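Local coordinates for FG41 Malonate Semialdehyde Decarboxylase (PDB 4LHP), which belongs to the tautomerase (MIF) superfamily of small enzymes and assembles as a trimer, each subunit built from two beta-alpha-beta units sharing one mixed sheet, at residues Ile5-Asp10 with Glu14-Ile19; Asp37-Leu42 with Trp114-Gly119; Arg83-Ile88 with Val102-Thr107. All blocks are in the same frame, centred on the assembly; numbering follows the deposited sequence.

Contact 1: residues Ile5-Asp10 with Glu14-Ile19; sequences IDLTSD and EQRRAI
Arg-16 leans along the strand toward its end, its side chain crossing that of Leu-7 on the way to Ser-9. The aliphatic part does the packing: Arg-16 CG lies 3.7 Å from Leu-7 CD2, and Leu-7 CD1 is 3.9 Å from Arg-16 CD, so both methyls of the leucine press on the arginine stem. The chain stays extended from CG to NE, which carries the guanidinium past the strand to the turn. There NH2 of Arg-16 gives a bent hydrogen bond to Ser-9 O (3.3 Å, 139° at the hydrogen); the oxygen sits in the guanidinium plane, while the donor is tilted from the carbonyl plane. At the strand's end Thr-8 OG1 donates to Asp-10 OD1 of the turn over 2.6 Å. Strand 2-8 and helix 13-31 open a beta-alpha-beta unit that strand 39-45 completes, and here the short segments run nearly antiparallel, at 151°. One turn further along the helix, Ile-19 reaches tip to tip toward Leu-7, CD1 of Ile-19 lying 3.7 Å from CD2 of Leu-7. Its other branch, Ile-19 CG2, comes only loosely up to Ile-5 CG2 (4.5 Å), and Val-66 of strand 66-73 lies against both Leu-7 and Ile-19.

Contact 2: residues Asp37-Leu42 with Trp114-Gly119; sequences DRFQIL and WSFGFG
Phe-39 and Phe-116 carry the aromatic part of the contact. The two side chains cross at about a right angle, with ring centroids 5.5 Å apart and planes inclined at 62°. The edge of Phe-116 does the touching: its CD1 lies 3.6 Å from CZ of Phe-39, and its CE1 is 3.7 Å from CE1 of Phe-39. A phenylalanine of a neighbouring subunit, Phe-103, meets both rings, and Tyr-123 packs edge-to-face with Phe-116.

The polar part is one carboxylate. Asp-37 OD1 comes to the rim of the Phe-116 ring, 4.0 Å from Phe-116 CE1; a chi1 of -169° turns the carboxylate away from the backbone nitrogen of Asp-37. This oxygen is buried by the contact and has no hydrogen-bond partner in the model, while OD2 of Asp-37 lies close to a bound phosphate ion.

Away from the rings, and without touching 114-119, Arg-38 grips Gln-40 OE1 side-on with NE and NH2, both from the same face of the amide, and its NH2 also forms a salt bridge with Asp-21 of helix 13-31.

Asp-37 also packs on Pro-1, and an amino-terminal proline is a hallmark of the tautomerase superfamily; the phosphate, the aspartate and the aromatic wall beside it are consistent with the pocket found at this proline in such trimers.

Contact 3: residues Arg83-Ile88 with Val102-Thr107; sequences RVFAAI and VFIAIT
The second beta-alpha-beta unit of the chain, strand 66-73, helix 78-92 and strand 102-109, is closed where Phe-85 and Ile-88 of the helix meet Ile-104 and Ile-106 of the strand. No hydrogen bond joins the two segments; the contact is wholly apolar and all four residues are buried. Phe-85 CE1 touches both strand isoleucines, 3.7 Å from Ile-104 CG2 and 3.8 Å from Ile-106 CD1. Both isoleucine side chains cross that of Phe-85 obliquely, and CZ of Phe-85 carries the touch on to Ile-106 CD1 (3.9 Å).

Ile-104 divides its branches between two partners. With chi1 at -52°, CG1 lies beside the backbone nitrogen and CG2 opposite it; CG2 turns to the phenyl ring, while CD1 at the end of the other branch meets Ile-88 tip to tip, 3.7 Å from Ile-88 CG2. Residues three apart on the helix thus receive residues two apart on one face of the strand, the segments running nearly antiparallel (150°) with axes 9.8 Å apart.

Strand 102-109 is an outermost strand of the four-stranded mixed sheet within this chain, next to strand 66-73, and Ile-104 also touches Ile-68 there. Beyond it the sheet runs on into a neighbouring subunit, with Ile-104 and Ala-105 pairing antiparallel to a strand of that chain. Phe-85 packs on Ser-115 of the same neighbour, and Ile-106 O accepts a hydrogen bond from its Asn-109 ND2.

From the N terminus, contact 1 closes first, over just three intervening residues, laying the start of helix 13-31 against strand 2-8. Contact 2 opens only after that helix, at the beginning of strand 39-45, and its loop of 71 residues holds strand 66-73 and the whole of contact 3, which is nested inside it and spans 13 residues. No loops cross. Contacts 1 and 2 touch through neighbouring strands, with Ile-5 N 2.9 Å from Ile-41 O, a probable hydrogen bond. Contact 3 touches neither, yet reaches the same sheet at strand 102-109, the outer strand opposite 39-45. The two beta-alpha-beta units share this sheet, their helices side by side on one face, while contact 2 ties the C-terminal region to strand 39-45.

Contact 1: residues Ile5-Asp10 with Glu14-Ile19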
loop_
_atom_site.group_PDB
_atom_site.type_symbol
_atom_site.label_atom_id
_atom_site.label_comp_id
_atom_site.label_asym_id
_atom_site.label_seq_id
_atom_site.Cartn_x
_atom_site.Cartn_y
_atom_site.Cartn_z
ATOM N N ILE A 5 -4.334 6.230 -5.071
ATOM C CA ILE A 5 -4.391 7.683 -4.980
ATOM C C ILE A 5 -5.060 8.106 -3.681
ATOM O O ILE A 5 -6.263 7.920 -3.502
ATOM C CB ILE A 5 -5.174 8.297 -6.151
ATOM C CG1 ILE A 5 -4.620 7.790 -7.483
ATOM C CG2 ILE A 5 -5.116 9.821 -6.082
ATOM C CD1 ILE A 5 -5.445 8.198 -8.683
ATOM N N ASP A 6 -4.271 8.669 -2.772
ATOM C CA ASP A 6 -4.801 9.185 -1.517
ATOM C C ASP A 6 -4.792 10.708 -1.531
ATOM O O ASP A 6 -3.743 11.337 -1.666
ATOM C CB ASP A 6 -3.991 8.660 -0.331
ATOM C CG ASP A 6 -4.239 7.186 -0.058
ATOM O OD1 ASP A 6 -5.022 6.873 0.863
ATOM O OD2 ASP A 6 -3.653 6.340 -0.766
ATOM N N LEU A 7 -5.976 11.292 -1.393
ATOM C CA LEU A 7 -6.127 12.738 -1.417
ATOM C C LEU A 7 -7.077 13.151 -0.298
ATOM O O LEU A 7 -7.318 12.371 0.622
ATOM C CB LEU A 7 -6.615 13.198 -2.794
ATOM C CG LEU A 7 -7.641 12.298 -3.483
ATOM C CD1 LEU A 7 -8.921 12.221 -2.672
ATOM C CD2 LEU A 7 -7.922 12.791 -4.893
ATOM N N THR A 8 -7.610 14.366 -0.361
ATOM C CA THR A 8 -8.380 14.901 0.754
ATOM C C THR A 8 -9.834 15.209 0.400
ATOM O O THR A 8 -10.158 15.512 -0.748
ATOM C CB THR A 8 -7.713 16.159 1.309
ATOM O OG1 THR A 8 -7.529 17.108 0.252
ATOM C CG2 THR A 8 -6.359 15.810 1.907
ATOM N N SER A 9 -10.700 15.144 1.407
ATOM C CA SER A 9 -12.144 15.221 1.203
ATOM C C SER A 9 -12.649 16.604 0.791
ATOM O O SER A 9 -13.775 16.733 0.310
ATOM C CB SER A 9 -12.883 14.749 2.461
ATOM O OG SER A 9 -12.403 15.395 3.628
ATOM N N ASP A 10 -11.827 17.633 0.977
ATOM C CA ASP A 10 -12.207 18.984 0.564
ATOM C C ASP A 10 -12.282 19.102 -0.958
ATOM O O ASP A 10 -12.903 20.026 -1.482
ATOM C CB ASP A 10 -11.230 20.020 1.122
ATOM C CG ASP A 10 -9.796 19.739 0.730
ATOM O OD1 ASP A 10 -9.219 18.763 1.255
ATOM O OD2 ASP A 10 -9.245 20.498 -0.092
ATOM N N GLU A 14 -16.086 15.248 -8.138
ATOM C CA GLU A 14 -15.816 15.484 -9.552
ATOM C C GLU A 14 -14.323 15.659 -9.801
ATOM O O GLU A 14 -13.759 15.042 -10.705
ATOM C CB GLU A 14 -16.581 16.714 -10.046
ATOM N N GLN A 15 -13.686 16.502 -8.994
ATOM C CA GLN A 15 -12.271 16.803 -9.170
ATOM C C GLN A 15 -11.411 15.558 -8.971
ATOM O O GLN A 15 -10.458 15.334 -9.715
ATOM C CB GLN A 15 -11.824 17.899 -8.200
ATOM C CG GLN A 15 -10.536 18.591 -8.614
ATOM C CD GLN A 15 -10.037 19.570 -7.570
ATOM O OE1 GLN A 15 -10.234 19.372 -6.372
ATOM N NE2 GLN A 15 -9.386 20.636 -8.021
ATOM N N ARG A 16 -11.741 14.753 -7.964
ATOM C CA ARG A 16 -10.986 13.536 -7.689
ATOM C C ARG A 16 -10.977 12.668 -8.928
ATOM O O ARG A 16 -9.925 12.329 -9.462
ATOM C CB ARG A 16 -11.619 12.738 -6.554
ATOM C CG ARG A 16 -11.606 13.413 -5.205
ATOM C CD ARG A 16 -12.497 12.647 -4.247
ATOM N NE ARG A 16 -12.932 13.462 -3.120
ATOM C CZ ARG A 16 -13.918 13.129 -2.295
ATOM N NH1 ARG A 16 -14.581 11.994 -2.469
ATOM N NH2 ARG A 16 -14.245 13.936 -1.297
ATOM N N ARG A 17 -12.171 12.305 -9.375
ATOM C CA ARG A 17 -12.323 11.484 -10.562
ATOM C C ARG A 17 -11.489 12.053 -11.708
ATOM O O ARG A 17 -10.870 11.307 -12.467
ATOM C CB ARG A 17 -13.799 11.400 -10.951
ATOM C CG ARG A 17 -14.078 10.559 -12.184
ATOM C CD ARG A 17 -13.271 9.270 -12.186
ATOM N NE ARG A 17 -13.262 8.647 -13.506
ATOM C CZ ARG A 17 -13.837 7.488 -13.815
ATOM N NH1 ARG A 17 -14.481 6.771 -12.901
ATOM N NH2 ARG A 17 -13.758 7.037 -15.057
ATOM N N ALA A 18 -11.465 13.377 -11.824
ATOM C CA ALA A 18 -10.650 14.040 -12.840
ATOM C C ALA A 18 -9.162 13.835 -12.557
ATOM O O ALA A 18 -8.389 13.513 -13.460
ATOM C CB ALA A 18 -10.983 15.521 -12.904
ATOM N N ILE A 19 -8.763 14.030 -11.304
ATOM C CA ILE A 19 -7.402 13.715 -10.884
ATOM C C ILE A 19 -7.047 12.303 -11.342
ATOM O O ILE A 19 -5.996 12.080 -11.941
ATOM C CB ILE A 19 -7.241 13.808 -9.346
ATOM C CG1 ILE A 19 -7.302 15.267 -8.886
ATOM C CG2 ILE A 19 -5.922 13.185 -8.905
ATOM C CD1 ILE A 19 -7.359 15.432 -7.380
#

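Contact 2: residues Asp37-Leu42 with Trp114-Gly119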
loop_
_atom_site.group_PDB
_atom_site.type_symbol
_atom_site.label_atom_id
_atom_site.label_comp_id
_atom_site.label_asym_id
_atom_site.label_seq_id
_atom_site.Cartn_x
_atom_site.Cartn_y
_atom_site.Cartn_z
ATOM N N ASP A 37 -5.717 -0.601 -19.266
ATOM C CA ASP A 37 -4.928 -1.089 -18.144
ATOM C C ASP A 37 -5.064 -0.091 -17.001
ATOM O O ASP A 37 -4.080 0.507 -16.560
ATOM C CB ASP A 37 -3.460 -1.257 -18.542
ATOM C CG ASP A 37 -2.650 -2.000 -17.495
ATOM O OD1 ASP A 37 -3.244 -2.444 -16.492
ATOM O OD2 ASP A 37 -1.423 -2.150 -17.677
ATOM N N ARG A 38 -6.297 0.087 -16.536
ATOM C CA ARG A 38 -6.600 1.077 -15.511
ATOM C C ARG A 38 -7.017 0.401 -14.215
ATOM O O ARG A 38 -8.041 -0.278 -14.152
ATOM C CB ARG A 38 -7.713 2.019 -15.973
ATOM C CG ARG A 38 -7.994 3.128 -14.977
ATOM C CD ARG A 38 -8.979 4.154 -15.507
ATOM N NE ARG A 38 -8.973 5.350 -14.669
ATOM C CZ ARG A 38 -9.644 6.466 -14.935
ATOM N NH1 ARG A 38 -10.395 6.559 -16.023
ATOM N NH2 ARG A 38 -9.561 7.494 -14.104
ATOM N N PHE A 39 -6.217 0.602 -13.180
ATOM C CA PHE A 39 -6.480 -0.001 -11.886
ATOM C C PHE A 39 -6.091 0.977 -10.797
ATOM O O PHE A 39 -4.910 1.222 -10.553
ATOM C CB PHE A 39 -5.730 -1.322 -11.771
ATOM C CG PHE A 39 -6.120 -2.305 -12.826
ATOM C CD1 PHE A 39 -5.374 -2.440 -13.984
ATOM C CD2 PHE A 39 -7.267 -3.062 -12.684
ATOM C CE1 PHE A 39 -5.754 -3.333 -14.965
ATOM C CE2 PHE A 39 -7.650 -3.952 -13.659
ATOM C CZ PHE A 39 -6.895 -4.089 -14.802
ATOM N N GLN A 40 -7.107 1.538 -10.153
ATOM C CA GLN A 40 -6.921 2.665 -9.255
ATOM C C GLN A 40 -7.801 2.536 -8.024
ATOM O O GLN A 40 -8.944 2.092 -8.111
ATOM C CB GLN A 40 -7.277 3.966 -9.976
ATOM C CG GLN A 40 -6.462 4.237 -11.228
ATOM C CD GLN A 40 -6.793 5.582 -11.847
ATOM O OE1 GLN A 40 -7.958 5.971 -11.926
ATOM N NE2 GLN A 40 -5.766 6.303 -12.284
ATOM N N ILE A 41 -7.259 2.932 -6.879
ATOM C CA ILE A 41 -8.039 3.017 -5.655
ATOM C C ILE A 41 -7.965 4.436 -5.118
ATOM O O ILE A 41 -6.885 4.933 -4.800
ATOM C CB ILE A 41 -7.531 2.045 -4.579
ATOM C CG1 ILE A 41 -7.605 0.606 -5.092
ATOM C CG2 ILE A 41 -8.351 2.199 -3.302
ATOM C CD1 ILE A 41 -6.911 -0.400 -4.202
ATOM N N LEU A 42 -9.120 5.087 -5.030
ATOM C CA LEU A 42 -9.194 6.450 -4.524
ATOM C C LEU A 42 -9.653 6.470 -3.078
ATOM O O LEU A 42 -10.748 6.011 -2.756
ATOM C CB LEU A 42 -10.149 7.288 -5.371
ATOM C CG LEU A 42 -9.519 7.935 -6.602
ATOM C CD1 LEU A 42 -8.747 6.903 -7.400
ATOM C CD2 LEU A 42 -10.589 8.592 -7.456
ATOM N N TRP A 114 0.809 -10.696 -10.771
ATOM C CA TRP A 114 -0.459 -10.074 -11.129
ATOM C C TRP A 114 -1.500 -11.076 -11.598
ATOM O O TRP A 114 -1.219 -11.938 -12.433
ATOM C CB TRP A 114 -0.248 -9.039 -12.235
ATOM C CG TRP A 114 0.738 -7.971 -11.888
ATOM C CD1 TRP A 114 2.089 -8.012 -12.071
ATOM C CD2 TRP A 114 0.450 -6.696 -11.303
ATOM N NE1 TRP A 114 2.660 -6.842 -11.633
ATOM C CE2 TRP A 114 1.675 -6.017 -11.158
ATOM C CE3 TRP A 114 -0.724 -6.063 -10.885
ATOM C CZ2 TRP A 114 1.761 -4.738 -10.614
ATOM C CZ3 TRP A 114 -0.636 -4.792 -10.347
ATOM C CH2 TRP A 114 0.597 -4.144 -10.216
ATOM N N SER A 115 -2.704 -10.949 -11.051
ATOM C CA SER A 115 -3.876 -11.603 -11.609
ATOM C C SER A 115 -4.934 -10.543 -11.883
ATOM O O SER A 115 -5.354 -9.821 -10.976
ATOM C CB SER A 115 -4.427 -12.664 -10.657
ATOM O OG SER A 115 -5.658 -13.175 -11.143
ATOM N N PHE A 116 -5.354 -10.446 -13.139
ATOM C CA PHE A 116 -6.329 -9.445 -13.545
ATOM C C PHE A 116 -7.752 -9.964 -13.379
ATOM O O PHE A 116 -8.719 -9.238 -13.611
ATOM C CB PHE A 116 -6.079 -9.030 -14.995
ATOM C CG PHE A 116 -4.781 -8.304 -15.198
ATOM C CD1 PHE A 116 -4.749 -6.922 -15.272
ATOM C CD2 PHE A 116 -3.591 -9.001 -15.302
ATOM C CE1 PHE A 116 -3.558 -6.251 -15.453
ATOM C CE2 PHE A 116 -2.396 -8.335 -15.484
ATOM C CZ PHE A 116 -2.379 -6.958 -15.557
ATOM N N GLY A 117 -7.874 -11.225 -12.974
ATOM C CA GLY A 117 -9.175 -11.816 -12.725
ATOM C C GLY A 117 -9.241 -13.290 -13.076
ATOM O O GLY A 117 -8.301 -13.853 -13.641
ATOM N N PHE A 118 -10.356 -13.916 -12.714
ATOM C CA PHE A 118 -10.642 -15.296 -13.093
ATOM C C PHE A 118 -9.617 -16.296 -12.554
ATOM O O PHE A 118 -9.603 -17.455 -12.967
ATOM C CB PHE A 118 -10.755 -15.409 -14.618
ATOM C CG PHE A 118 -11.808 -14.512 -15.213
ATOM C CD1 PHE A 118 -11.455 -13.378 -15.925
ATOM C CD2 PHE A 118 -13.154 -14.799 -15.048
ATOM C CE1 PHE A 118 -12.425 -12.552 -16.467
ATOM C CE2 PHE A 118 -14.126 -13.975 -15.587
ATOM C CZ PHE A 118 -13.760 -12.852 -16.296
ATOM N N GLY A 119 -8.769 -15.851 -11.629
ATOM C CA GLY A 119 -7.839 -16.739 -10.951
ATOM C C GLY A 119 -6.590 -17.037 -11.760
ATOM O O GLY A 119 -5.828 -17.946 -11.430
#

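Contact 3: residues Arg83-Ile88 with Val102-Thr107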
loop_
_atom_site.group_PDB
_atom_site.type_symbol
_atom_site.label_atom_id
_atom_site.label_comp_id
_atom_site.label_asym_id
_atom_site.label_seq_id
_atom_site.Cartn_x
_atom_site.Cartn_y
_atom_site.Cartn_z
ATOM N N ARG A 83 9.982 10.983 -16.624
ATOM C CA ARG A 83 8.930 11.391 -17.549
ATOM C C ARG A 83 7.542 11.165 -16.950
ATOM O O ARG A 83 6.636 11.969 -17.168
ATOM C CB ARG A 83 9.061 10.640 -18.876
ATOM C CG ARG A 83 10.068 11.255 -19.838
ATOM C CD ARG A 83 10.302 10.364 -21.051
ATOM N NE ARG A 83 9.059 10.039 -21.751
ATOM C CZ ARG A 83 8.755 8.841 -22.249
ATOM N NH1 ARG A 83 9.594 7.819 -22.135
ATOM N NH2 ARG A 83 7.597 8.659 -22.865
ATOM N N VAL A 84 7.374 10.076 -16.203
ATOM C CA VAL A 84 6.095 9.789 -15.552
ATOM C C VAL A 84 5.765 10.852 -14.507
ATOM O O VAL A 84 4.660 11.395 -14.494
ATOM C CB VAL A 84 6.085 8.397 -14.869
ATOM C CG1 VAL A 84 4.902 8.272 -13.905
ATOM C CG2 VAL A 84 6.047 7.287 -15.911
ATOM N N PHE A 85 6.720 11.143 -13.629
ATOM C CA PHE A 85 6.510 12.134 -12.578
ATOM C C PHE A 85 6.096 13.474 -13.181
ATOM O O PHE A 85 5.161 14.119 -12.708
ATOM C CB PHE A 85 7.785 12.331 -11.755
ATOM C CG PHE A 85 8.256 11.091 -11.042
ATOM C CD1 PHE A 85 7.356 10.169 -10.537
ATOM C CD2 PHE A 85 9.608 10.860 -10.869
ATOM C CE1 PHE A 85 7.801 9.036 -9.877
ATOM C CE2 PHE A 85 10.059 9.732 -10.214
ATOM C CZ PHE A 85 9.157 8.818 -9.716
ATOM N N ALA A 86 6.802 13.883 -14.230
ATOM C CA ALA A 86 6.575 15.186 -14.843
ATOM C C ALA A 86 5.256 15.233 -15.609
ATOM O O ALA A 86 4.546 16.236 -15.565
ATOM C CB ALA A 86 7.737 15.545 -15.759
ATOM N N ALA A 87 4.923 14.153 -16.307
ATOM C CA ALA A 87 3.689 14.117 -17.083
ATOM C C ALA A 87 2.487 14.171 -16.149
ATOM O O ALA A 87 1.529 14.907 -16.389
ATOM C CB ALA A 87 3.637 12.868 -17.943
ATOM N N ILE A 88 2.550 13.385 -15.080
ATOM C CA ILE A 88 1.487 13.355 -14.086
ATOM C C ILE A 88 1.248 14.737 -13.491
ATOM O O ILE A 88 0.120 15.222 -13.463
ATOM C CB ILE A 88 1.817 12.362 -12.954
ATOM C CG1 ILE A 88 1.650 10.925 -13.453
ATOM C CG2 ILE A 88 0.920 12.607 -11.745
ATOM C CD1 ILE A 88 2.190 9.875 -12.502
ATOM N N VAL A 102 1.666 17.665 -4.968
ATOM C CA VAL A 102 1.770 16.322 -5.519
ATOM C C VAL A 102 2.945 15.577 -4.901
ATOM O O VAL A 102 4.013 16.147 -4.679
ATOM C CB VAL A 102 1.954 16.349 -7.048
ATOM C CG1 VAL A 102 1.883 14.938 -7.614
ATOM C CG2 VAL A 102 0.904 17.235 -7.691
ATOM N N PHE A 103 2.732 14.298 -4.622
ATOM C CA PHE A 103 3.783 13.425 -4.121
ATOM C C PHE A 103 3.583 12.055 -4.752
ATOM O O PHE A 103 2.500 11.477 -4.661
ATOM C CB PHE A 103 3.725 13.338 -2.595
ATOM C CG PHE A 103 4.766 12.436 -1.996
ATOM C CD1 PHE A 103 5.945 12.958 -1.488
ATOM C CD2 PHE A 103 4.565 11.066 -1.938
ATOM C CE1 PHE A 103 6.903 12.131 -0.931
ATOM C CE2 PHE A 103 5.521 10.234 -1.383
ATOM C CZ PHE A 103 6.692 10.768 -0.883
ATOM N N ILE A 104 4.622 11.544 -5.404
ATOM C CA ILE A 104 4.509 10.303 -6.159
ATOM C C ILE A 104 5.565 9.293 -5.724
ATOM O O ILE A 104 6.739 9.634 -5.577
ATOM C CB ILE A 104 4.655 10.553 -7.674
ATOM C CG1 ILE A 104 3.691 11.653 -8.126
ATOM C CG2 ILE A 104 4.410 9.267 -8.451
ATOM C CD1 ILE A 104 3.853 12.053 -9.574
ATOM N N ALA A 105 5.141 8.050 -5.523
ATOM C CA ALA A 105 6.055 6.979 -5.146
ATOM C C ALA A 105 5.848 5.769 -6.047
ATOM O O ALA A 105 4.724 5.468 -6.441
ATOM C CB ALA A 105 5.842 6.592 -3.696
ATOM N N ILE A 106 6.938 5.079 -6.369
ATOM C CA ILE A 106 6.873 3.881 -7.196
ATOM C C ILE A 106 7.391 2.670 -6.426
ATOM O O ILE A 106 8.449 2.725 -5.803
ATOM C CB ILE A 106 7.693 4.047 -8.494
ATOM C CG1 ILE A 106 7.161 5.233 -9.307
ATOM C CG2 ILE A 106 7.650 2.768 -9.319
ATOM C CD1 ILE A 106 7.718 5.320 -10.717
ATOM N N THR A 107 6.632 1.578 -6.469
ATOM C CA THR A 107 7.027 0.333 -5.820
ATOM C C THR A 107 6.879 -0.807 -6.823
ATOM O O THR A 107 5.827 -0.968 -7.439
ATOM C CB THR A 107 6.170 0.051 -4.571
ATOM O OG1 THR A 107 6.365 1.095 -3.608
ATOM C CG2 THR A 107 6.551 -1.284 -3.946
#